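Local coordinates for restriction endonuclease EcoP15I, modification subunit (Escherichia coli, PDB 4ZCF), which methylates the second adenine of the DNA site 5'-CAGCAG-3' using S-adenosyl-L-methionine, and joins the Res subunit to form a type III restriction enzyme, at residues A442-N456 with T491-Q505. Numbering follows the deposited sequence.
Sequences AGSGTTAHTVFNLNN and TKERLIRASKKNRDQ
Arg494 reaches from helix 487-500 to the turn that leads into helix 446-455. With CG anti to the backbone N (chi1 -164°) and the chain bent at its next two torsions, CB, CG and CD all run beside Ser444 O. Arg494 NE then donates to Ser444 O at 2.8 Å, from above the carbonyl plane. Beyond CZ, one face of the guanidinium lies over Gly445 C and Thr446 N. Arg494 NH2 donates to Ser444 OG at 3.0 Å, nearly in the guanidinium plane, so the arginine holds Ser444 side-on with two nitrogens. NH1 ends at the imidazole edge, in a weak bond to His449 ND1, the two planes nearly perpendicular (89°). A methionine in place of Arg494 would probably leave Ser444 O and OG without these donors and the His449 ring freer to turn. Ala498 CB sits over the centre of the His449 ring, 3.7 Å from its centroid, a CH-pi contact. Farther along, Phe452 CZ packs on Ser499 CB, and Asn502 OD1 receives Asn456 ND2 at 3.0 Å while Asn502 ND2 donates a nearly straight hydrogen bond to Ala498 O within its own segment. The axes of 446-455 and 491-500 run nearly parallel (10°), 9.6 Å apart at their closest, side by side on the methylase's Rossmann-like sheet: Ala448 and Phe452 meet Phe464 of strand 461-468, Leu495 rests on Leu97 of strand 96-99, and helix 420-430 flanks Thr446 and Thr450.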
loop_
_atom_site.group_PDB
_atom_site.type_symbol
_atom_site.label_atom_id
_atom_site.label_comp_id
_atom_site.label_asym_id
_atom_site.label_seq_id
_atom_site.Cartn_x
_atom_site.Cartn_y
_atom_site.Cartn_z
ATOM N N ALA A 442 18.841 -0.081 10.903
ATOM C CA ALA A 442 19.544 -1.319 11.272
ATOM C C ALA A 442 19.414 -1.758 12.739
ATOM O O ALA A 442 19.174 -2.947 13.016
ATOM C CB ALA A 442 21.012 -1.249 10.871
ATOM N N GLY A 443 19.560 -0.781 13.640
ATOM C CA GLY A 443 19.526 -0.962 15.079
ATOM C C GLY A 443 20.780 -1.672 15.533
ATOM O O GLY A 443 21.857 -1.086 15.527
ATOM N N SER A 444 20.635 -2.964 15.867
ATOM C CA SER A 444 21.674 -3.874 16.313
ATOM C C SER A 444 22.218 -4.749 15.192
ATOM O O SER A 444 23.262 -5.364 15.385
ATOM C CB SER A 444 21.151 -4.745 17.456
ATOM O OG SER A 444 19.885 -5.340 17.217
ATOM N N GLY A 445 21.512 -4.798 14.050
ATOM C CA GLY A 445 21.849 -5.612 12.886
ATOM C C GLY A 445 21.031 -6.886 12.735
ATOM O O GLY A 445 21.382 -7.777 11.950
ATOM N N THR A 446 19.918 -6.979 13.474
ATOM C CA THR A 446 18.985 -8.122 13.500
ATOM C C THR A 446 18.553 -8.658 12.135
ATOM O O THR A 446 18.538 -9.882 11.953
ATOM C CB THR A 446 17.770 -7.766 14.338
ATOM O OG1 THR A 446 18.201 -7.161 15.559
ATOM C CG2 THR A 446 16.849 -8.948 14.568
ATOM N N THR A 447 18.143 -7.761 11.209
ATOM C CA THR A 447 17.651 -8.174 9.884
ATOM C C THR A 447 18.748 -8.829 9.064
ATOM O O THR A 447 18.517 -9.830 8.407
ATOM C CB THR A 447 16.944 -6.991 9.167
ATOM O OG1 THR A 447 15.998 -6.422 10.052
ATOM C CG2 THR A 447 16.210 -7.416 7.937
ATOM N N ALA A 448 19.940 -8.247 9.108
ATOM C CA ALA A 448 21.136 -8.707 8.419
ATOM C C ALA A 448 21.505 -10.092 8.939
ATOM O O ALA A 448 21.684 -10.998 8.143
ATOM C CB ALA A 448 22.261 -7.713 8.654
ATOM N N HIS A 449 21.494 -10.270 10.274
ATOM C CA HIS A 449 21.773 -11.530 10.953
ATOM C C HIS A 449 20.785 -12.601 10.475
ATOM O O HIS A 449 21.204 -13.681 10.056
ATOM C CB HIS A 449 21.722 -11.336 12.481
ATOM C CG HIS A 449 22.233 -12.500 13.286
ATOM N ND1 HIS A 449 22.567 -12.356 14.631
ATOM C CD2 HIS A 449 22.428 -13.795 12.929
ATOM C CE1 HIS A 449 22.934 -13.557 15.043
ATOM N NE2 HIS A 449 22.886 -14.451 14.051
ATOM N N THR A 450 19.486 -12.272 10.484
ATOM C CA THR A 450 18.394 -13.118 10.022
ATOM C C THR A 450 18.639 -13.597 8.585
ATOM O O THR A 450 18.319 -14.736 8.280
ATOM C CB THR A 450 17.072 -12.344 10.194
ATOM O OG1 THR A 450 16.846 -12.081 11.589
ATOM C CG2 THR A 450 15.886 -13.063 9.594
ATOM N N VAL A 451 19.214 -12.752 7.711
ATOM C CA VAL A 451 19.546 -13.139 6.325
ATOM C C VAL A 451 20.694 -14.181 6.343
ATOM O O VAL A 451 20.607 -15.177 5.622
ATOM C CB VAL A 451 19.793 -11.929 5.370
ATOM C CG1 VAL A 451 20.290 -12.386 4.010
ATOM C CG2 VAL A 451 18.518 -11.088 5.204
ATOM N N PHE A 452 21.716 -13.993 7.225
ATOM C CA PHE A 452 22.818 -14.963 7.392
ATOM C C PHE A 452 22.248 -16.333 7.770
ATOM O O PHE A 452 22.518 -17.291 7.050
ATOM C CB PHE A 452 23.885 -14.491 8.414
ATOM C CG PHE A 452 24.761 -13.313 8.010
ATOM C CD1 PHE A 452 25.259 -13.199 6.712
ATOM C CD2 PHE A 452 25.141 -12.352 8.946
ATOM C CE1 PHE A 452 26.117 -12.153 6.355
ATOM C CE2 PHE A 452 25.979 -11.288 8.579
ATOM C CZ PHE A 452 26.460 -11.200 7.286
ATOM N N ASN A 453 21.380 -16.413 8.817
ATOM C CA ASN A 453 20.734 -17.673 9.243
ATOM C C ASN A 453 19.851 -18.306 8.170
ATOM O O ASN A 453 19.822 -19.529 8.053
ATOM C CB ASN A 453 19.863 -17.466 10.484
ATOM C CG ASN A 453 20.552 -17.035 11.745
ATOM O OD1 ASN A 453 19.890 -16.723 12.739
ATOM N ND2 ASN A 453 21.877 -16.979 11.746
ATOM N N LEU A 454 19.063 -17.483 7.444
ATOM C CA LEU A 454 18.176 -18.004 6.412
ATOM C C LEU A 454 18.953 -18.593 5.238
ATOM O O LEU A 454 18.678 -19.711 4.858
ATOM C CB LEU A 454 17.121 -16.965 5.974
ATOM C CG LEU A 454 15.986 -16.640 6.982
ATOM C CD1 LEU A 454 15.261 -15.319 6.618
ATOM C CD2 LEU A 454 14.987 -17.797 7.125
ATOM N N ASN A 455 19.951 -17.870 4.704
ATOM C CA ASN A 455 20.817 -18.277 3.590
ATOM C C ASN A 455 21.584 -19.581 3.786
ATOM O O ASN A 455 21.818 -20.285 2.806
ATOM C CB ASN A 455 21.759 -17.153 3.202
ATOM C CG ASN A 455 21.145 -16.061 2.357
ATOM O OD1 ASN A 455 19.928 -15.963 2.164
ATOM N ND2 ASN A 455 21.995 -15.230 1.811
ATOM N N ASN A 456 21.943 -19.913 4.999
ATOM C CA ASN A 456 22.703 -21.115 5.226
ATOM C C ASN A 456 21.824 -22.244 5.606
ATOM O O ASN A 456 22.277 -23.235 6.077
ATOM C CB ASN A 456 23.844 -20.920 6.230
ATOM C CG ASN A 456 23.355 -20.701 7.608
ATOM O OD1 ASN A 456 22.177 -20.739 7.850
ATOM N ND2 ASN A 456 24.247 -20.479 8.514
ATOM N N THR A 491 27.053 -2.244 15.383
ATOM C CA THR A 491 26.320 -2.841 14.271
ATOM C C THR A 491 27.282 -3.575 13.371
ATOM O O THR A 491 27.027 -4.735 13.076
ATOM C CB THR A 491 25.472 -1.780 13.536
ATOM O OG1 THR A 491 24.574 -1.210 14.484
ATOM C CG2 THR A 491 24.695 -2.353 12.342
ATOM N N LYS A 492 28.378 -2.911 12.937
ATOM C CA LYS A 492 29.417 -3.496 12.064
ATOM C C LYS A 492 29.999 -4.760 12.711
ATOM O O LYS A 492 30.026 -5.807 12.062
ATOM C CB LYS A 492 30.518 -2.457 11.756
ATOM C CG LYS A 492 31.673 -2.972 10.875
ATOM C CD LYS A 492 32.807 -1.930 10.853
ATOM C CE LYS A 492 33.899 -2.274 9.866
ATOM N NZ LYS A 492 34.945 -1.222 9.829
ATOM N N GLU A 493 30.373 -4.671 14.005
ATOM C CA GLU A 493 30.892 -5.779 14.799
ATOM C C GLU A 493 29.905 -6.932 14.938
ATOM O O GLU A 493 30.329 -8.087 14.812
ATOM C CB GLU A 493 31.372 -5.295 16.187
ATOM C CG GLU A 493 31.922 -6.380 17.117
ATOM C CD GLU A 493 33.208 -7.112 16.751
ATOM O OE1 GLU A 493 33.539 -7.214 15.548
ATOM O OE2 GLU A 493 33.862 -7.638 17.681
ATOM N N ARG A 494 28.599 -6.637 15.181
ATOM C CA ARG A 494 27.562 -7.679 15.330
ATOM C C ARG A 494 27.436 -8.512 14.080
ATOM O O ARG A 494 27.176 -9.710 14.177
ATOM C CB ARG A 494 26.179 -7.088 15.681
ATOM C CG ARG A 494 25.220 -8.139 16.209
ATOM C CD ARG A 494 24.110 -8.612 15.271
ATOM N NE ARG A 494 22.853 -8.092 15.814
ATOM C CZ ARG A 494 21.737 -8.776 16.017
ATOM N NH1 ARG A 494 21.638 -10.033 15.622
ATOM N NH2 ARG A 494 20.691 -8.189 16.574
ATOM N N LEU A 495 27.555 -7.866 12.906
ATOM C CA LEU A 495 27.451 -8.520 11.604
ATOM C C LEU A 495 28.699 -9.331 11.325
ATOM O O LEU A 495 28.595 -10.415 10.775
ATOM C CB LEU A 495 27.220 -7.469 10.519
ATOM C CG LEU A 495 25.797 -6.995 10.241
ATOM C CD1 LEU A 495 25.097 -6.573 11.493
ATOM C CD2 LEU A 495 25.805 -5.834 9.270
ATOM N N ILE A 496 29.882 -8.820 11.725
ATOM C CA ILE A 496 31.168 -9.525 11.616
ATOM C C ILE A 496 31.071 -10.849 12.395
ATOM O O ILE A 496 31.345 -11.912 11.827
ATOM C CB ILE A 496 32.362 -8.636 12.077
ATOM C CG1 ILE A 496 32.759 -7.636 10.953
ATOM C CG2 ILE A 496 33.577 -9.505 12.523
ATOM C CD1 ILE A 496 33.604 -6.464 11.429
ATOM N N ARG A 497 30.611 -10.779 13.662
ATOM C CA ARG A 497 30.435 -11.943 14.535
ATOM C C ARG A 497 29.388 -12.927 14.013
ATOM O O ARG A 497 29.636 -14.132 13.993
ATOM C CB ARG A 497 30.159 -11.510 15.983
ATOM C CG ARG A 497 31.376 -10.843 16.607
ATOM C CD ARG A 497 31.188 -10.603 18.082
ATOM N NE ARG A 497 32.167 -9.660 18.626
ATOM C CZ ARG A 497 32.429 -9.505 19.917
ATOM N NH1 ARG A 497 31.844 -10.277 20.817
ATOM N NH2 ARG A 497 33.318 -8.619 20.311
ATOM N N ALA A 498 28.247 -12.403 13.550
ATOM C CA ALA A 498 27.122 -13.145 13.004
ATOM C C ALA A 498 27.493 -13.791 11.675
ATOM O O ALA A 498 26.884 -14.789 11.292
ATOM C CB ALA A 498 25.936 -12.202 12.817
ATOM N N SER A 499 28.462 -13.194 10.953
ATOM C CA SER A 499 28.978 -13.709 9.676
ATOM C C SER A 499 29.942 -14.847 9.938
ATOM O O SER A 499 29.949 -15.786 9.160
ATOM C CB SER A 499 29.726 -12.618 8.915
ATOM O OG SER A 499 30.248 -13.129 7.699
ATOM N N LYS A 500 30.768 -14.748 11.028
ATOM C CA LYS A 500 31.801 -15.712 11.439
ATOM C C LYS A 500 31.135 -17.015 11.845
ATOM O O LYS A 500 31.542 -18.080 11.370
ATOM C CB LYS A 500 32.669 -15.132 12.550
ATOM N N LYS A 501 30.042 -16.920 12.627
ATOM C CA LYS A 501 29.103 -18.016 12.893
ATOM C C LYS A 501 28.320 -17.912 11.563
ATOM O O LYS A 501 28.346 -16.838 10.975
ATOM C CB LYS A 501 28.148 -17.664 14.048
ATOM C CG LYS A 501 28.801 -17.155 15.329
ATOM C CD LYS A 501 27.742 -16.853 16.397
ATOM C CE LYS A 501 28.312 -16.256 17.669
ATOM N NZ LYS A 501 28.616 -17.292 18.698
ATOM N N ASN A 502 27.668 -18.947 11.045
ATOM C CA ASN A 502 26.989 -18.782 9.729
ATOM C C ASN A 502 27.861 -18.795 8.448
ATOM O O ASN A 502 27.462 -18.260 7.408
ATOM C CB ASN A 502 25.906 -17.681 9.694
ATOM C CG ASN A 502 24.931 -17.770 10.817
ATOM O OD1 ASN A 502 24.073 -18.655 10.861
ATOM N ND2 ASN A 502 25.065 -16.861 11.760
ATOM N N ARG A 503 29.021 -19.455 8.529
ATOM C CA ARG A 503 29.951 -19.796 7.442
ATOM C C ARG A 503 30.682 -18.708 6.638
ATOM O O ARG A 503 30.965 -18.924 5.446
ATOM C CB ARG A 503 29.341 -20.886 6.522
ATOM C CG ARG A 503 28.921 -22.189 7.235
ATOM C CD ARG A 503 30.060 -22.874 7.998
ATOM N NE ARG A 503 31.092 -23.422 7.111
ATOM C CZ ARG A 503 32.174 -24.072 7.530
ATOM N NH1 ARG A 503 32.375 -24.277 8.827
ATOM N NH2 ARG A 503 33.045 -24.554 6.654
ATOM N N ASP A 504 31.076 -17.597 7.302
ATOM C CA ASP A 504 31.830 -16.484 6.696
ATOM C C ASP A 504 31.165 -15.909 5.439
ATOM O O ASP A 504 31.845 -15.662 4.435
ATOM C CB ASP A 504 33.306 -16.873 6.424
ATOM C CG ASP A 504 34.101 -17.235 7.663
ATOM O OD1 ASP A 504 34.493 -16.305 8.410
ATOM O OD2 ASP A 504 34.356 -18.449 7.874
ATOM N N GLN A 505 29.840 -15.679 5.494
ATOM C CA GLN A 505 29.103 -15.118 4.354
ATOM C C GLN A 505 29.575 -13.746 3.905
ATOM O O GLN A 505 29.467 -13.433 2.721
ATOM C CB GLN A 505 27.600 -15.094 4.610
ATOM C CG GLN A 505 26.955 -16.438 4.359
ATOM C CD GLN A 505 25.461 -16.401 4.475
ATOM O OE1 GLN A 505 24.875 -17.161 5.252
ATOM N NE2 GLN A 505 24.812 -15.579 3.644
#